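Local coordinates for protein Lys-gingipain W83 (Porphyromonas gingivalis, PDB 6I9A) that cleaves proteins, with a strong preference for lysine at P1, as a secreted cysteine endopeptidase of family C25 and probable virulence factor, at residues Y213-S218 against S283-D288. Sequence-based numbering, arbitrary orientation.
Sequences YTAHGS and SYWGED. With H8E (benzyl-N-[(2S)-1-[[(3S)-7-amino-1-(benzylamino)-1,2-dioxoheptan-3-yl]amino]-5-(2-methyl-2-phenylhydrazinyl)-1,5-dioxopentan-2-yl]carbamate), chain I.
Ala215 and Trp285 form the nearest CA pair, 8.1 Å apart, where the chain just beyond Thr214 on strand 210-214 passes the first turn of helix 285-293. Direct contact rests on the indole: Trp285 CH2 lies 3.7 Å from Ala215 CA, while Trp285 CZ2 meets His216 CD2 obliquely. With Trp285 CG anti to its carbonyl carbon (chi1 -78°), the ring lies along the lysine-like arm of H8E, whose CAY lies 3.4 Å above one indole face, displaced from its middle. At the arm's end, H8E NAB donates to Thr214 OG1 (2.9 Å) and to Asp288 OD2 (2.9 Å), one acceptor from each segment. Ser283 OG also donates to that OD2, from above the carboxylate plane, and Asp288 OD1 is held by Tyr353 and Tyr357. Backbone groups fix the inhibitor's main chain: Gly217 N reaches H8E OAG at 2.7 Å (159° at the hydrogen), and Ser283 O accepts from H8E NBG at 2.9 Å. His216, the inferred proton donor, hydrogen-bonds Asp160 through NE2, and its side chain is about 7 Å from that of the nucleophile Cys249. An indole wall with the Asp288 carboxylate and Thr214 hydroxyl at its far end is consistent with an S1 pocket for lysine, and the carboxylate would probably stabilise the ammonium charge.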
loop_
_atom_site.group_PDB
_atom_site.type_symbol
_atom_site.label_atom_id
_atom_site.label_comp_id
_atom_site.label_asym_id
_atom_site.label_seq_id
_atom_site.Cartn_x
_atom_site.Cartn_y
_atom_site.Cartn_z
ATOM N N TYR A 213 1.039 15.429 0.110
ATOM C CA TYR A 213 1.584 16.664 -0.428
ATOM C C TYR A 213 1.339 16.653 -1.933
ATOM O O TYR A 213 1.687 15.684 -2.621
ATOM C CB TYR A 213 3.097 16.701 -0.116
ATOM C CG TYR A 213 3.866 17.795 -0.818
ATOM C CD1 TYR A 213 4.413 17.580 -2.080
ATOM C CD2 TYR A 213 4.128 19.005 -0.191
ATOM C CE1 TYR A 213 5.201 18.537 -2.705
ATOM C CE2 TYR A 213 4.917 19.981 -0.809
ATOM C CZ TYR A 213 5.455 19.736 -2.066
ATOM O OH TYR A 213 6.218 20.722 -2.679
ATOM N N THR A 214 0.794 17.748 -2.477
ATOM C CA THR A 214 0.649 17.928 -3.921
ATOM C C THR A 214 1.220 19.294 -4.291
ATOM O O THR A 214 0.721 20.348 -3.827
ATOM C CB THR A 214 -0.800 17.755 -4.369
ATOM O OG1 THR A 214 -0.798 18.054 -5.793
ATOM C CG2 THR A 214 -1.830 18.659 -3.683
ATOM N N ALA A 215 2.301 19.284 -5.062
ATOM C CA ALA A 215 3.047 20.450 -5.603
ATOM C C ALA A 215 4.406 19.948 -6.095
ATOM O O ALA A 215 4.443 18.855 -6.643
ATOM C CB ALA A 215 3.187 21.611 -4.606
ATOM N N HIS A 216 5.496 20.712 -5.961
ATOM C CA HIS A 216 6.786 20.343 -6.587
ATOM C C HIS A 216 7.565 19.343 -5.776
ATOM O O HIS A 216 7.669 19.476 -4.541
ATOM C CB HIS A 216 7.646 21.584 -6.812
ATOM C CG HIS A 216 6.961 22.697 -7.529
ATOM N ND1 HIS A 216 7.227 24.010 -7.201
ATOM C CD2 HIS A 216 6.004 22.686 -8.470
ATOM C CE1 HIS A 216 6.461 24.755 -7.976
ATOM N NE2 HIS A 216 5.739 24.016 -8.778
ATOM N N GLY A 217 8.199 18.414 -6.463
ATOM C CA GLY A 217 9.085 17.436 -5.853
ATOM C C GLY A 217 10.447 17.394 -6.484
ATOM O O GLY A 217 10.606 17.691 -7.675
ATOM N N SER A 218 11.424 16.943 -5.705
ATOM C CA SER A 218 12.741 16.588 -6.200
ATOM C C SER A 218 13.011 15.140 -5.800
ATOM O O SER A 218 12.200 14.508 -5.111
ATOM C CB SER A 218 13.840 17.500 -5.670
ATOM O OG SER A 218 14.118 17.132 -4.325
ATOM N N SER A 283 5.793 14.073 -12.294
ATOM C CA SER A 283 4.343 13.918 -12.349
ATOM C C SER A 283 3.766 15.187 -12.958
ATOM O O SER A 283 4.515 16.158 -13.159
ATOM C CB SER A 283 3.711 13.565 -10.997
ATOM O OG SER A 283 3.686 14.705 -10.152
ATOM N N TYR A 284 2.467 15.183 -13.275
ATOM C CA TYR A 284 1.880 16.316 -13.983
ATOM C C TYR A 284 0.674 16.822 -13.268
ATOM O O TYR A 284 -0.090 16.070 -12.653
ATOM C CB TYR A 284 1.498 15.899 -15.430
ATOM C CG TYR A 284 2.726 15.769 -16.291
ATOM C CD1 TYR A 284 3.546 14.638 -16.226
ATOM C CD2 TYR A 284 3.122 16.816 -17.122
ATOM C CE1 TYR A 284 4.742 14.585 -16.929
ATOM C CE2 TYR A 284 4.311 16.767 -17.839
ATOM C CZ TYR A 284 5.094 15.643 -17.765
ATOM O OH TYR A 284 6.230 15.644 -18.546
ATOM N N TRP A 285 0.469 18.149 -13.363
ATOM C CA TRP A 285 -0.641 18.752 -12.625
ATOM C C TRP A 285 -1.985 18.182 -13.017
ATOM O O TRP A 285 -2.836 17.972 -12.141
ATOM C CB TRP A 285 -0.612 20.275 -12.835
ATOM C CG TRP A 285 0.426 20.979 -12.007
ATOM C CD1 TRP A 285 1.649 21.413 -12.424
ATOM C CD2 TRP A 285 0.359 21.267 -10.590
ATOM N NE1 TRP A 285 2.339 21.989 -11.370
ATOM C CE2 TRP A 285 1.574 21.908 -10.244
ATOM C CE3 TRP A 285 -0.615 21.063 -9.595
ATOM C CZ2 TRP A 285 1.839 22.356 -8.958
ATOM C CZ3 TRP A 285 -0.356 21.525 -8.310
ATOM C CH2 TRP A 285 0.868 22.147 -8.006
ATOM N N GLY A 286 -2.257 18.006 -14.317
ATOM C CA GLY A 286 -3.584 17.527 -14.709
ATOM C C GLY A 286 -3.873 16.111 -14.273
ATOM O O GLY A 286 -4.818 15.839 -13.539
ATOM N N GLU A 287 -2.988 15.166 -14.668
ATOM C CA GLU A 287 -3.201 13.765 -14.268
ATOM C C GLU A 287 -3.181 13.626 -12.749
ATOM O O GLU A 287 -3.966 12.836 -12.253
ATOM C CB GLU A 287 -2.192 12.821 -14.892
ATOM C CG GLU A 287 -2.548 12.294 -16.277
ATOM C CD GLU A 287 -2.270 13.209 -17.450
ATOM O OE1 GLU A 287 -2.009 14.420 -17.246
ATOM O OE2 GLU A 287 -2.305 12.682 -18.600
ATOM N N ASP A 288 -2.316 14.368 -12.018
ATOM C CA ASP A 288 -2.349 14.209 -10.556
ATOM C C ASP A 288 -3.671 14.704 -9.978
ATOM O O ASP A 288 -4.131 14.213 -8.939
ATOM C CB ASP A 288 -1.200 14.951 -9.879
ATOM C CG ASP A 288 0.116 14.212 -9.763
ATOM O OD1 ASP A 288 0.206 13.036 -10.244
ATOM O OD2 ASP A 288 1.027 14.771 -9.138
HETATM C CAQ H8E I . 12.225 20.427 -8.255
HETATM C CAK H8E I . 12.787 21.100 -7.150
HETATM C CAH H8E I . 12.254 22.322 -6.734
HETATM C CAL H8E I . 11.184 22.907 -7.403
HETATM C CAR H8E I . 10.665 22.230 -8.497
HETATM C CBO H8E I . 11.126 20.991 -8.919
HETATM C CBA H8E I . 10.554 20.413 -10.072
HETATM N NBE H8E I . 9.360 19.601 -9.779
HETATM C CBL H8E I . 8.317 19.484 -10.647
HETATM O OAE H8E I . 8.263 20.151 -11.688
HETATM C CBN H8E I . 7.223 18.497 -10.250
HETATM O OAG H8E I . 7.223 18.210 -9.012
HETATM C CBS H8E I . 5.840 18.891 -10.856
HETATM C CBB H8E I . 4.655 18.255 -10.120
HETATM C CAY H8E I . 3.300 18.739 -10.642
HETATM C CAX H8E I . 2.093 17.950 -10.123
HETATM C CAW H8E I . 1.800 18.242 -8.657
HETATM N NAB H8E I . 0.595 17.467 -8.236
HETATM N NBG H8E I . 5.740 18.615 -12.295
HETATM C C H8E I . 5.508 19.510 -13.255
HETATM O O H8E I . 5.392 20.718 -13.094
HETATM C CA H8E I . 5.588 18.910 -14.653
HETATM N N H8E I . 4.852 19.694 -15.640
HETATM C CBK H8E I . 3.498 19.786 -15.635
HETATM O OAD H8E I . 2.855 19.298 -14.694
HETATM O OBI H8E I . 2.985 20.402 -16.632
HETATM C CBD H8E I . 1.528 20.630 -16.662
HETATM C CBP H8E I . 1.162 21.553 -17.736
HETATM C CAS H8E I . 0.678 21.102 -18.965
HETATM C CAM H8E I . 0.294 21.984 -20.021
HETATM C CAI H8E I . 0.505 23.352 -19.780
HETATM C CAN H8E I . 1.050 23.791 -18.583
HETATM C CAT H8E I . 1.378 22.920 -17.559
HETATM C CB H8E I . 7.060 18.821 -15.086
HETATM C CG H8E I . 7.775 20.198 -15.118
HETATM C CD H8E I . 9.264 20.033 -15.177
HETATM O OE1 H8E I . 9.831 19.833 -16.252
HETATM N NE2 H8E I . 9.840 20.057 -13.960
HETATM N NBT H8E I . 11.198 19.762 -13.763
HETATM C CAA H8E I . 11.396 18.568 -12.898
HETATM C CBQ H8E I . 12.051 20.905 -13.692
HETATM C CAU H8E I . 13.262 20.885 -12.984
HETATM C CAO H8E I . 14.097 21.999 -12.985
HETATM C CAJ H8E I . 13.730 23.145 -13.678
HETATM C CAP H8E I . 12.516 23.198 -14.349
HETATM C CAV H8E I . 11.687 22.074 -14.375
#